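Local coordinates for uncharacterized protein (Leptotrichia buccalis, PDB 3T8K) that is of unknown function but folds as a stack of ankyrin-type helical hairpins, an architecture that commonly serves protein-protein recognition, at residues E24-E27 with D32-S35; E20-L25 with Y55-F60; E6-S11 with K28-K33; D44-N49 with F80-G85. One frame throughout, in Å; residues are numbered along the deposited sequence.

Interaction 1: E24-E27 with D32-S35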
loop_
_atom_site.group_PDB
_atom_site.type_symbol
_atom_site.label_atom_id
_atom_site.label_comp_id
_atom_site.label_asym_id
_atom_site.label_seq_id
_atom_site.Cartn_x
_atom_site.Cartn_y
_atom_site.Cartn_z
ATOM N N GLU A 24 -1.540 24.705 -3.356
ATOM C CA GLU A 24 -2.286 25.347 -4.431
ATOM C C GLU A 24 -3.761 24.969 -4.335
ATOM O O GLU A 24 -4.624 25.834 -4.427
ATOM C CB GLU A 24 -1.759 24.946 -5.806
ATOM C CG GLU A 24 -0.395 25.495 -6.168
ATOM C CD GLU A 24 -0.228 25.636 -7.675
ATOM O OE1 GLU A 24 -1.081 26.305 -8.304
ATOM O OE2 GLU A 24 0.746 25.069 -8.228
ATOM N N LEU A 25 -4.044 23.677 -4.143
ATOM C CA LEU A 25 -5.431 23.216 -4.091
ATOM C C LEU A 25 -6.145 23.697 -2.839
ATOM O O LEU A 25 -7.317 24.073 -2.894
ATOM C CB LEU A 25 -5.523 21.683 -4.166
ATOM C CG LEU A 25 -5.940 21.094 -5.520
ATOM C CD1 LEU A 25 -7.392 21.481 -5.904
ATOM C CD2 LEU A 25 -4.934 21.511 -6.597
ATOM N N PHE A 26 -5.454 23.641 -1.707
ATOM C CA PHE A 26 -6.058 24.033 -0.440
ATOM C C PHE A 26 -6.500 25.489 -0.500
ATOM O O PHE A 26 -7.582 25.853 -0.026
ATOM C CB PHE A 26 -5.053 23.836 0.695
ATOM C CG PHE A 26 -5.623 24.090 2.062
ATOM C CD1 PHE A 26 -6.434 23.147 2.676
ATOM C CD2 PHE A 26 -5.313 25.253 2.753
ATOM C CE1 PHE A 26 -6.947 23.368 3.947
ATOM C CE2 PHE A 26 -5.828 25.482 4.018
ATOM C CZ PHE A 26 -6.644 24.536 4.617
ATOM N N GLU A 27 -5.666 26.324 -1.107
ATOM C CA GLU A 27 -5.953 27.755 -1.159
ATOM C C GLU A 27 -6.865 28.162 -2.310
ATOM O O GLU A 27 -7.743 29.020 -2.134
ATOM C CB GLU A 27 -4.649 28.551 -1.225
ATOM C CG GLU A 27 -3.740 28.338 -0.026
ATOM C CD GLU A 27 -3.912 29.404 1.044
ATOM O OE1 GLU A 27 -4.822 30.256 0.910
ATOM O OE2 GLU A 27 -3.123 29.396 2.016
ATOM N N ASP A 32 -14.348 24.144 0.377
ATOM C CA ASP A 32 -14.292 24.989 1.555
ATOM C C ASP A 32 -13.202 24.477 2.486
ATOM O O ASP A 32 -13.200 23.300 2.843
ATOM C CB ASP A 32 -15.650 24.941 2.258
ATOM C CG ASP A 32 -15.804 26.019 3.306
ATOM O OD1 ASP A 32 -16.764 26.814 3.194
ATOM O OD2 ASP A 32 -14.975 26.069 4.243
ATOM N N LYS A 33 -12.269 25.344 2.876
ATOM C CA LYS A 33 -11.173 24.905 3.742
ATOM C C LYS A 33 -11.691 24.204 4.995
ATOM O O LYS A 33 -11.132 23.205 5.431
ATOM C CB LYS A 33 -10.275 26.073 4.143
ATOM C CG LYS A 33 -9.372 26.595 3.040
ATOM C CD LYS A 33 -8.498 27.713 3.583
ATOM C CE LYS A 33 -7.562 28.272 2.533
ATOM N NZ LYS A 33 -6.928 29.531 3.027
ATOM N N GLU A 34 -12.769 24.732 5.569
ATOM C CA GLU A 34 -13.313 24.175 6.801
ATOM C C GLU A 34 -13.883 22.777 6.597
ATOM O O GLU A 34 -13.736 21.915 7.453
ATOM C CB GLU A 34 -14.367 25.112 7.399
ATOM C CG GLU A 34 -13.772 26.379 8.000
ATOM C CD GLU A 34 -12.761 26.087 9.101
ATOM O OE1 GLU A 34 -12.943 25.088 9.833
ATOM O OE2 GLU A 34 -11.777 26.850 9.228
ATOM N N SER A 35 -14.534 22.558 5.462
ATOM C CA SER A 35 -15.026 21.233 5.129
ATOM C C SER A 35 -13.860 20.267 4.943
ATOM O O SER A 35 -13.935 19.115 5.350
ATOM C CB SER A 35 -15.887 21.282 3.874
ATOM O OG SER A 35 -16.995 22.141 4.081
#
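Phe26, near the end of helix 19-28, and Lys33, at the start of helix 33-37, bring their CA atoms to 6.7 Å across the short connection between the two helices. In this ankyrin-repeat fold the connection leads from one helix to the next along the stack, and the contact bridges it with a single long side chain. Lys33 takes part in every contact across it. Its CG lies beside the backbone N and anti to the carbonyl carbon (chi1 -73°), and from there the chain runs fully extended across the Phe26 ring at about a right angle to that side chain. CG stands over one face of the ring, 4.0 Å from its centroid and displaced toward the rim, a CH-pi contact. Farther along, Lys33 CD comes to 3.5 Å from Phe26 CE2, and CE also lies near the carbonyl oxygen of Phe26. The Phe26 ring also pairs edge-to-face with Phe60, linking the contact to helix 51-63. Past the ring, the chain of Glu27 bends at chi2 to bring its carboxylate back toward the lysine. With an alanine here instead of Lys33, Glu27 is likely to lose its positive mate and part of the Phe26 ring face to be uncovered. The start of helix 33-37 is capped by Asp32, whose OD2 accepts from Glu34 N at 2.9 Å through its anti lone pair. Lys33 NZ forms a salt bridge with Glu27 OE1 at 3.1 Å, from above the carboxylate plane rather than within it.

Interaction 2: E20-L25 with Y55-F60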
loop_
_atom_site.group_PDB
_atom_site.type_symbol
_atom_site.label_atom_id
_atom_site.label_comp_id
_atom_site.label_asym_id
_atom_site.label_seq_id
_atom_site.Cartn_x
_atom_site.Cartn_y
_atom_site.Cartn_z
ATOM N N GLU A 20 3.723 21.658 -2.356
ATOM C CA GLU A 20 3.354 22.871 -3.098
ATOM C C GLU A 20 2.064 22.695 -3.904
ATOM O O GLU A 20 1.234 23.614 -3.977
ATOM C CB GLU A 20 4.489 23.305 -4.026
ATOM C CG GLU A 20 5.700 23.876 -3.301
ATOM C CD GLU A 20 6.473 22.824 -2.518
ATOM O OE1 GLU A 20 6.471 21.639 -2.926
ATOM O OE2 GLU A 20 7.086 23.188 -1.490
ATOM N N ASP A 21 1.909 21.528 -4.526
ATOM C CA ASP A 21 0.683 21.207 -5.257
ATOM C C ASP A 21 -0.508 21.231 -4.311
ATOM O O ASP A 21 -1.571 21.779 -4.633
ATOM C CB ASP A 21 0.749 19.807 -5.872
ATOM C CG ASP A 21 1.738 19.702 -7.020
ATOM O OD1 ASP A 21 2.049 20.727 -7.660
ATOM O OD2 ASP A 21 2.205 18.568 -7.279
ATOM N N PHE A 22 -0.331 20.602 -3.154
ATOM C CA PHE A 22 -1.391 20.529 -2.159
ATOM C C PHE A 22 -1.786 21.917 -1.688
ATOM O O PHE A 22 -2.974 22.214 -1.554
ATOM C CB PHE A 22 -0.987 19.681 -0.949
ATOM C CG PHE A 22 -1.802 19.981 0.274
ATOM C CD1 PHE A 22 -3.039 19.389 0.462
ATOM C CD2 PHE A 22 -1.352 20.897 1.215
ATOM C CE1 PHE A 22 -3.806 19.693 1.578
ATOM C CE2 PHE A 22 -2.116 21.196 2.329
ATOM C CZ PHE A 22 -3.346 20.595 2.502
ATOM N N LEU A 23 -0.792 22.761 -1.420
ATOM C CA LEU A 23 -1.064 24.146 -1.037
ATOM C C LEU A 23 -1.891 24.877 -2.083
ATOM O O LEU A 23 -2.827 25.599 -1.737
ATOM C CB LEU A 23 0.228 24.926 -0.794
ATOM C CG LEU A 23 1.038 24.642 0.472
ATOM C CD1 LEU A 23 2.130 25.698 0.618
ATOM C CD2 LEU A 23 0.147 24.621 1.703
ATOM N N GLU A 24 -1.540 24.705 -3.356
ATOM C CA GLU A 24 -2.286 25.347 -4.431
ATOM C C GLU A 24 -3.761 24.969 -4.335
ATOM O O GLU A 24 -4.624 25.834 -4.427
ATOM C CB GLU A 24 -1.759 24.946 -5.806
ATOM C CG GLU A 24 -0.395 25.495 -6.168
ATOM C CD GLU A 24 -0.228 25.636 -7.675
ATOM O OE1 GLU A 24 -1.081 26.305 -8.304
ATOM O OE2 GLU A 24 0.746 25.069 -8.228
ATOM N N LEU A 25 -4.044 23.677 -4.143
ATOM C CA LEU A 25 -5.431 23.216 -4.091
ATOM C C LEU A 25 -6.145 23.697 -2.839
ATOM O O LEU A 25 -7.317 24.073 -2.894
ATOM C CB LEU A 25 -5.523 21.683 -4.166
ATOM C CG LEU A 25 -5.940 21.094 -5.520
ATOM C CD1 LEU A 25 -7.392 21.481 -5.904
ATOM C CD2 LEU A 25 -4.934 21.511 -6.597
ATOM N N TYR A 55 4.969 14.162 4.819
ATOM C CA TYR A 55 5.275 14.806 6.084
ATOM C C TYR A 55 4.863 16.281 6.093
ATOM O O TYR A 55 4.153 16.716 6.997
ATOM C CB TYR A 55 6.763 14.651 6.417
ATOM C CG TYR A 55 7.164 15.277 7.734
ATOM C CD1 TYR A 55 7.012 14.582 8.928
ATOM C CD2 TYR A 55 7.696 16.561 7.783
ATOM C CE1 TYR A 55 7.377 15.148 10.137
ATOM C CE2 TYR A 55 8.066 17.135 8.989
ATOM C CZ TYR A 55 7.903 16.424 10.162
ATOM O OH TYR A 55 8.271 16.986 11.364
ATOM N N LYS A 56 5.303 17.042 5.090
ATOM C CA LYS A 56 5.020 18.479 5.047
ATOM C C LYS A 56 3.516 18.764 5.006
ATOM O O LYS A 56 3.021 19.640 5.720
ATOM C CB LYS A 56 5.711 19.137 3.848
ATOM C CG LYS A 56 7.213 19.290 4.002
ATOM C CD LYS A 56 7.843 19.833 2.731
ATOM C CE LYS A 56 9.346 20.026 2.898
ATOM N NZ LYS A 56 9.966 20.602 1.669
ATOM N N ILE A 57 2.793 18.024 4.170
ATOM C CA ILE A 57 1.342 18.198 4.077
ATOM C C ILE A 57 0.664 17.770 5.374
ATOM O O ILE A 57 -0.310 18.386 5.811
ATOM C CB ILE A 57 0.746 17.387 2.901
ATOM C CG1 ILE A 57 1.377 17.835 1.582
ATOM C CG2 ILE A 57 -0.771 17.518 2.869
ATOM C CD1 ILE A 57 1.026 16.957 0.393
ATOM N N SER A 58 1.170 16.698 5.986
ATOM C CA SER A 58 0.578 16.216 7.226
ATOM C C SER A 58 0.719 17.255 8.324
ATOM O O SER A 58 -0.243 17.559 9.031
ATOM C CB SER A 58 1.225 14.901 7.680
ATOM O OG SER A 58 0.732 13.807 6.929
HETATM N N MSE A 59 1.932 17.782 8.470
HETATM C CA MSE A 59 2.206 18.798 9.485
HETATM C C MSE A 59 1.402 20.067 9.252
HETATM O O MSE A 59 0.928 20.696 10.197
HETATM C CB MSE A 59 3.695 19.118 9.526
HETATM C CG MSE A 59 4.551 17.930 9.924
HETATM SE SE MSE A 59 4.309 17.387 11.799
HETATM C CE MSE A 59 2.488 16.715 11.791
ATOM N N PHE A 60 1.253 20.442 7.989
ATOM C CA PHE A 60 0.472 21.623 7.651
ATOM C C PHE A 60 -0.973 21.459 8.122
ATOM O O PHE A 60 -1.515 22.330 8.803
ATOM C CB PHE A 60 0.529 21.881 6.147
ATOM C CG PHE A 60 -0.395 22.983 5.681
ATOM C CD1 PHE A 60 0.045 24.293 5.621
ATOM C CD2 PHE A 60 -1.697 22.700 5.310
ATOM C CE1 PHE A 60 -0.799 25.313 5.189
ATOM C CE2 PHE A 60 -2.551 23.711 4.876
ATOM C CZ PHE A 60 -2.099 25.022 4.819
#
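Phe22 and Ile57 face each other between helix 19-28 and helix 51-63, the CA atoms of the pair 7.2 Å apart. The two helices pack side by side in the ankyrin-type stack; their short segments run in roughly the same direction, at 37°, with axes 10.1 Å apart. The tight part is wholly apolar. Ile57 sets its CG2 methyl over the middle of the Phe22 ring, 3.6 Å from the centroid and only 7° off the ring normal, while its other branch reaches back so that CD1 touches Phe22 CB, also at 3.6 Å. Because Phe22 holds its CG anti to the backbone N (chi1 159°), the ring extends into the gap between the helices, where its edge meets Phe60 CD2 near the ring plane. The two phenyl planes are steeply inclined, in an oblique pairing. Val10 and Ala14 of helix 10-16 add further packing around Phe22. Toward solvent the contact thins out. Leu23, partly exposed, sends only its CD2 methyl across, onto a face of Phe60. Beyond it Glu20 and Lys56 have opposite charges, but Glu20 OE2 and Lys56 NZ stay 5.0 Å apart, and the lysine instead forms a salt bridge with Glu52 on its own helix. The closest approach in the apolar cluster is Phe22 CE2 to Phe60 CD2, 3.4 Å.

Interaction 3: E6-S11 with K28-K33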
loop_
_atom_site.group_PDB
_atom_site.type_symbol
_atom_site.label_atom_id
_atom_site.label_comp_id
_atom_site.label_asym_id
_atom_site.label_seq_id
_atom_site.Cartn_x
_atom_site.Cartn_y
_atom_site.Cartn_z
ATOM N N GLU A 6 -3.981 19.493 -12.764
ATOM C CA GLU A 6 -3.688 18.093 -12.469
ATOM C C GLU A 6 -4.612 17.504 -11.405
ATOM O O GLU A 6 -4.919 16.311 -11.435
ATOM C CB GLU A 6 -2.227 17.945 -12.029
ATOM C CG GLU A 6 -1.223 18.155 -13.152
ATOM C CD GLU A 6 0.146 18.582 -12.651
ATOM O OE1 GLU A 6 0.474 18.306 -11.474
ATOM O OE2 GLU A 6 0.894 19.202 -13.438
ATOM N N TYR A 7 -5.053 18.338 -10.466
ATOM C CA TYR A 7 -5.875 17.862 -9.356
ATOM C C TYR A 7 -7.166 18.670 -9.241
ATOM O O TYR A 7 -7.145 19.897 -9.198
ATOM C CB TYR A 7 -5.083 17.927 -8.047
ATOM C CG TYR A 7 -3.721 17.269 -8.156
ATOM C CD1 TYR A 7 -3.614 15.895 -8.288
ATOM C CD2 TYR A 7 -2.549 18.025 -8.166
ATOM C CE1 TYR A 7 -2.375 15.270 -8.393
ATOM C CE2 TYR A 7 -1.295 17.405 -8.275
ATOM C CZ TYR A 7 -1.222 16.031 -8.395
ATOM O OH TYR A 7 -0.002 15.392 -8.502
ATOM N N ARG A 8 -8.289 17.967 -9.192
ATOM C CA ARG A 8 -9.601 18.612 -9.130
ATOM C C ARG A 8 -10.032 18.859 -7.679
ATOM O O ARG A 8 -10.844 19.735 -7.409
ATOM C CB ARG A 8 -10.623 17.749 -9.870
ATOM C CG ARG A 8 -12.074 18.096 -9.598
ATOM C CD ARG A 8 -12.307 19.578 -9.751
ATOM N NE ARG A 8 -12.369 20.015 -11.133
ATOM C CZ ARG A 8 -12.118 21.264 -11.518
ATOM N NH1 ARG A 8 -11.753 22.175 -10.617
ATOM N NH2 ARG A 8 -12.210 21.600 -12.798
ATOM N N THR A 9 -9.489 18.084 -6.745
ATOM C CA THR A 9 -9.854 18.219 -5.333
ATOM C C THR A 9 -8.616 18.252 -4.440
ATOM O O THR A 9 -7.532 17.840 -4.858
ATOM C CB THR A 9 -10.713 17.034 -4.867
ATOM O OG1 THR A 9 -9.926 15.840 -4.938
ATOM C CG2 THR A 9 -11.942 16.887 -5.745
ATOM N N VAL A 10 -8.771 18.743 -3.212
ATOM C CA VAL A 10 -7.650 18.768 -2.267
ATOM C C VAL A 10 -7.196 17.344 -1.951
ATOM O O VAL A 10 -5.998 17.066 -1.854
ATOM C CB VAL A 10 -8.014 19.499 -0.955
ATOM C CG1 VAL A 10 -6.809 19.536 0.002
ATOM C CG2 VAL A 10 -8.476 20.908 -1.254
ATOM N N SER A 11 -8.168 16.452 -1.790
ATOM C CA SER A 11 -7.895 15.027 -1.565
ATOM C C SER A 11 -6.921 14.427 -2.587
ATOM O O SER A 11 -5.975 13.711 -2.214
ATOM C CB SER A 11 -9.206 14.231 -1.563
ATOM O OG SER A 11 -8.948 12.829 -1.487
ATOM N N LYS A 28 -6.628 27.592 -3.489
ATOM C CA LYS A 28 -7.288 28.057 -4.711
ATOM C C LYS A 28 -8.436 27.167 -5.206
ATOM O O LYS A 28 -9.226 27.596 -6.048
ATOM C CB LYS A 28 -6.265 28.206 -5.836
ATOM C CG LYS A 28 -5.097 29.145 -5.511
ATOM C CD LYS A 28 -4.162 29.253 -6.703
ATOM C CE LYS A 28 -2.855 29.932 -6.328
ATOM N NZ LYS A 28 -1.942 30.033 -7.502
ATOM N N GLY A 29 -8.512 25.941 -4.697
ATOM C CA GLY A 29 -9.546 24.999 -5.110
ATOM C C GLY A 29 -10.941 25.455 -4.709
ATOM O O GLY A 29 -11.092 26.357 -3.887
ATOM N N TYR A 30 -11.973 24.823 -5.266
ATOM C CA TYR A 30 -13.347 25.263 -4.997
ATOM C C TYR A 30 -13.879 24.818 -3.633
ATOM O O TYR A 30 -14.857 25.372 -3.119
ATOM C CB TYR A 30 -14.294 24.809 -6.116
ATOM C CG TYR A 30 -14.674 23.334 -6.061
ATOM C CD1 TYR A 30 -15.778 22.905 -5.328
ATOM C CD2 TYR A 30 -13.954 22.382 -6.776
ATOM C CE1 TYR A 30 -16.134 21.559 -5.289
ATOM C CE2 TYR A 30 -14.304 21.040 -6.740
ATOM C CZ TYR A 30 -15.392 20.641 -5.998
ATOM O OH TYR A 30 -15.732 19.312 -5.980
ATOM N N GLU A 31 -13.238 23.819 -3.039
ATOM C CA GLU A 31 -13.713 23.284 -1.768
ATOM C C GLU A 31 -13.483 24.245 -0.619
ATOM O O GLU A 31 -12.549 25.045 -0.634
ATOM C CB GLU A 31 -13.052 21.932 -1.464
ATOM C CG GLU A 31 -13.392 20.880 -2.503
ATOM C CD GLU A 31 -12.494 19.672 -2.389
ATOM O OE1 GLU A 31 -11.364 19.712 -2.932
ATOM O OE2 GLU A 31 -12.909 18.695 -1.733
ATOM N N ASP A 32 -14.348 24.144 0.377
ATOM C CA ASP A 32 -14.292 24.989 1.555
ATOM C C ASP A 32 -13.202 24.477 2.486
ATOM O O ASP A 32 -13.200 23.300 2.843
ATOM C CB ASP A 32 -15.650 24.941 2.258
ATOM C CG ASP A 32 -15.804 26.019 3.306
ATOM O OD1 ASP A 32 -16.764 26.814 3.194
ATOM O OD2 ASP A 32 -14.975 26.069 4.243
ATOM N N LYS A 33 -12.269 25.344 2.876
ATOM C CA LYS A 33 -11.173 24.905 3.742
ATOM C C LYS A 33 -11.691 24.204 4.995
ATOM O O LYS A 33 -11.132 23.205 5.431
ATOM C CB LYS A 33 -10.275 26.073 4.143
ATOM C CG LYS A 33 -9.372 26.595 3.040
ATOM C CD LYS A 33 -8.498 27.713 3.583
ATOM C CE LYS A 33 -7.562 28.272 2.533
ATOM N NZ LYS A 33 -6.928 29.531 3.027
HETATM O O HOH W 1 -10.712 22.661 -7.056
HETATM O O HOH W 2 -10.978 16.913 -1.029
#
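Glu31 reaches from the loop after helix 19-28 to the start of helix 10-16, where it accepts the one direct hydrogen bond between 6-11 and 28-33. Val10 N donates to Glu31 OE1 at 2.8 Å, with an N-H...O angle of 163°, and approaches the oxygen nearly along its C-O axis. The glutamate chain is extended beyond CG (chi2 166°), which carries the carboxylate across to that backbone. Water takes up the second oxygen: it donates to Glu31 OE2 at 2.7 Å and accepts from Ser11 N, so the two carboxylate oxygens serve two successive amides of the helix start. Another water joins the backbones, donating to Arg8 O and accepting from Tyr30 N at 3.1 Å. A glutamine in place of Glu31 would probably weaken the hold on these amides, since the negative charge that now faces the helix start would be lost. Van der Waals contacts surround the polar ones. Glu31 OE1 rests against Thr9 CB and Val10 CG2, and Arg8 CD lies 3.9 Å from Tyr30 CE2, the two side chains crossing at about a right angle. Tyr30 OH leaves this chain altogether, hydrogen-bonding to Ser5 O of the second subunit, whose Glu6 also packs on Arg8 and Thr9. At the same helix start, Thr9 is the N-cap, its OG1 accepting from Ala12 N. An N-cap residue supplemented by a carboxylate from a neighbouring loop is a way of satisfying first-turn amides, here at the N-terminal end of the ankyrin-type stack beside the subunit interface.

Interaction 4: D44-N49 with F80-G85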
loop_
_atom_site.group_PDB
_atom_site.type_symbol
_atom_site.label_atom_id
_atom_site.label_comp_id
_atom_site.label_asym_id
_atom_site.label_seq_id
_atom_site.Cartn_x
_atom_site.Cartn_y
_atom_site.Cartn_z
ATOM N N ASP A 44 -5.927 10.311 3.334
ATOM C CA ASP A 44 -5.403 10.443 1.970
ATOM C C ASP A 44 -3.940 10.890 1.950
ATOM O O ASP A 44 -3.116 10.353 1.200
ATOM C CB ASP A 44 -6.233 11.453 1.171
ATOM C CG ASP A 44 -7.689 11.035 1.019
ATOM O OD1 ASP A 44 -7.981 9.826 1.099
ATOM O OD2 ASP A 44 -8.541 11.924 0.814
ATOM N N VAL A 45 -3.617 11.891 2.765
ATOM C CA VAL A 45 -2.242 12.367 2.858
ATOM C C VAL A 45 -1.259 11.236 3.170
ATOM O O VAL A 45 -0.190 11.134 2.565
ATOM C CB VAL A 45 -2.101 13.417 3.954
ATOM C CG1 VAL A 45 -0.659 13.873 4.074
ATOM C CG2 VAL A 45 -3.011 14.616 3.648
ATOM N N LEU A 46 -1.616 10.398 4.131
ATOM C CA LEU A 46 -0.698 9.367 4.589
ATOM C C LEU A 46 -0.406 8.348 3.496
ATOM O O LEU A 46 0.563 7.581 3.586
ATOM C CB LEU A 46 -1.247 8.690 5.843
ATOM C CG LEU A 46 -1.240 9.645 7.033
ATOM C CD1 LEU A 46 -2.104 9.110 8.167
ATOM C CD2 LEU A 46 0.187 9.924 7.494
ATOM N N ARG A 47 -1.229 8.356 2.456
ATOM C CA ARG A 47 -1.061 7.425 1.349
ATOM C C ARG A 47 -0.177 7.983 0.243
ATOM O O ARG A 47 0.137 7.290 -0.729
ATOM C CB ARG A 47 -2.423 6.976 0.816
ATOM C CG ARG A 47 -3.163 6.100 1.816
ATOM C CD ARG A 47 -4.509 5.644 1.307
ATOM N NE ARG A 47 -5.497 6.714 1.390
ATOM C CZ ARG A 47 -6.791 6.564 1.120
ATOM N NH1 ARG A 47 -7.263 5.380 0.748
ATOM N NH2 ARG A 47 -7.616 7.600 1.224
ATOM N N ASN A 48 0.244 9.233 0.402
ATOM C CA ASN A 48 1.203 9.827 -0.522
ATOM C C ASN A 48 2.539 9.068 -0.475
ATOM O O ASN A 48 3.187 8.986 0.577
ATOM C CB ASN A 48 1.408 11.304 -0.177
ATOM C CG ASN A 48 1.966 12.110 -1.332
ATOM O OD1 ASN A 48 2.923 11.699 -1.992
ATOM N ND2 ASN A 48 1.371 13.282 -1.576
ATOM N N ASN A 49 2.947 8.524 -1.621
ATOM C CA ASN A 49 4.233 7.827 -1.742
ATOM C C ASN A 49 5.478 8.719 -1.636
ATOM O O ASN A 49 6.611 8.221 -1.589
ATOM C CB ASN A 49 4.288 7.068 -3.070
ATOM C CG ASN A 49 3.241 5.976 -3.160
ATOM O OD1 ASN A 49 3.032 5.223 -2.207
ATOM N ND2 ASN A 49 2.568 5.888 -4.304
ATOM N N PHE A 80 -2.993 3.304 10.480
ATOM C CA PHE A 80 -2.795 2.233 9.507
ATOM C C PHE A 80 -2.048 2.705 8.264
ATOM O O PHE A 80 -1.006 2.151 7.929
ATOM C CB PHE A 80 -4.107 1.548 9.127
ATOM C CG PHE A 80 -3.915 0.277 8.321
ATOM C CD1 PHE A 80 -3.401 -0.871 8.915
ATOM C CD2 PHE A 80 -4.260 0.233 6.969
ATOM C CE1 PHE A 80 -3.229 -2.039 8.180
ATOM C CE2 PHE A 80 -4.093 -0.929 6.230
ATOM C CZ PHE A 80 -3.575 -2.066 6.833
ATOM N N PRO A 81 -2.566 3.741 7.578
ATOM C CA PRO A 81 -1.808 4.194 6.410
ATOM C C PRO A 81 -0.458 4.764 6.810
ATOM O O PRO A 81 0.484 4.668 6.025
ATOM C CB PRO A 81 -2.713 5.275 5.785
ATOM C CG PRO A 81 -3.680 5.651 6.867
ATOM C CD PRO A 81 -3.876 4.409 7.683
ATOM N N LEU A 82 -0.363 5.345 8.005
ATOM C CA LEU A 82 0.918 5.837 8.516
ATOM C C LEU A 82 1.956 4.722 8.516
ATOM O O LEU A 82 3.052 4.869 7.970
ATOM C CB LEU A 82 0.764 6.356 9.943
ATOM C CG LEU A 82 2.075 6.736 10.639
ATOM C CD1 LEU A 82 2.735 7.912 9.940
ATOM C CD2 LEU A 82 1.805 7.085 12.086
ATOM N N PHE A 83 1.601 3.603 9.133
ATOM C CA PHE A 83 2.541 2.487 9.263
ATOM C C PHE A 83 2.715 1.668 7.977
ATOM O O PHE A 83 3.812 1.167 7.700
ATOM C CB PHE A 83 2.164 1.609 10.460
ATOM C CG PHE A 83 2.317 2.309 11.778
ATOM C CD1 PHE A 83 3.482 3.010 12.063
ATOM C CD2 PHE A 83 1.291 2.291 12.721
ATOM C CE1 PHE A 83 3.636 3.677 13.279
ATOM C CE2 PHE A 83 1.429 2.950 13.933
ATOM C CZ PHE A 83 2.604 3.645 14.215
ATOM N N GLN A 84 1.650 1.533 7.192
ATOM C CA GLN A 84 1.758 0.863 5.896
ATOM C C GLN A 84 2.743 1.570 4.965
ATOM O O GLN A 84 3.519 0.920 4.271
ATOM C CB GLN A 84 0.391 0.762 5.220
ATOM C CG GLN A 84 -0.530 -0.227 5.882
ATOM C CD GLN A 84 0.087 -1.611 5.970
ATOM O OE1 GLN A 84 0.369 -2.095 7.059
ATOM N NE2 GLN A 84 0.297 -2.255 4.818
ATOM N N GLY A 85 2.710 2.902 4.953
ATOM C CA GLY A 85 3.534 3.662 4.028
ATOM C C GLY A 85 4.765 4.351 4.598
ATOM O O GLY A 85 5.500 4.996 3.856
HETATM O O HOH W 3 2.545 6.846 5.461
#
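Leu46 meets Pro81 and Leu82 where the turn following helix 41-45 lies against helix 79-85; the CA atoms of Leu46 and Leu82 are 5.5 Å apart. Followed outward, the Leu46 side chain touches something new at almost every step. Its CB sits 3.7 Å from Pro81 CB, with Pro81 CG slightly farther off. CG lies beside the backbone N and anti to the carbonyl carbon (chi1 -69°), and the two methyls then part. CD1 continues along the proline ring to Pro81 CG, at 4.0 Å, and toward the backbone of Leu82; CD2 meets the Leu82 CD1 methyl at 4.1 Å. Phe100 of helix 90-102 adds to the apolar surroundings of this leucine. Next in the chain, Arg47 lends its aliphatic part: its CG comes to 4.1 Å from Pro81 CB, the proline atom that Leu46 CB also touches. A water lies between the backbones, 2.8 Å from Leu46 O and 3.1 Å from Pro81 O; with more acceptors near it than it has protons, it may not donate to both at once. Val45 to Asn48 form a type I beta turn, with Asn48 N bonded to Val45 O, and in this protein Asn48 ND2 reaches back to the carbonyls of Ala14 and Gly17. Apolar side chains meeting between neighbouring helices are characteristic of the ankyrin-type stack.

Interactions 1, 2 and 3 gather at the N-terminal end of the stack, while interaction 4 lies nearer the chain's centre. Helix 19-28 serves both interaction 1 and interaction 2, whose centres are about 11 Å apart; Phe26 CD2 touches Phe60 CE2 at 3.8 Å. Interaction 3 adjoins both: Val10 CG1 packs on Phe22 CE1 at 3.4 Å, and Val10 CG2 lies against the backbone of 24-27. Interaction 4 is joined to interaction 2 by Val45 CG2, 3.7 Å from Ile57 CG2, and to interaction 3 by Ser11 OG, which probably hydrogen-bonds Asp44 OD2. Interactions 3 and 4 both touch the second subunit, though their centres are about 20 Å apart.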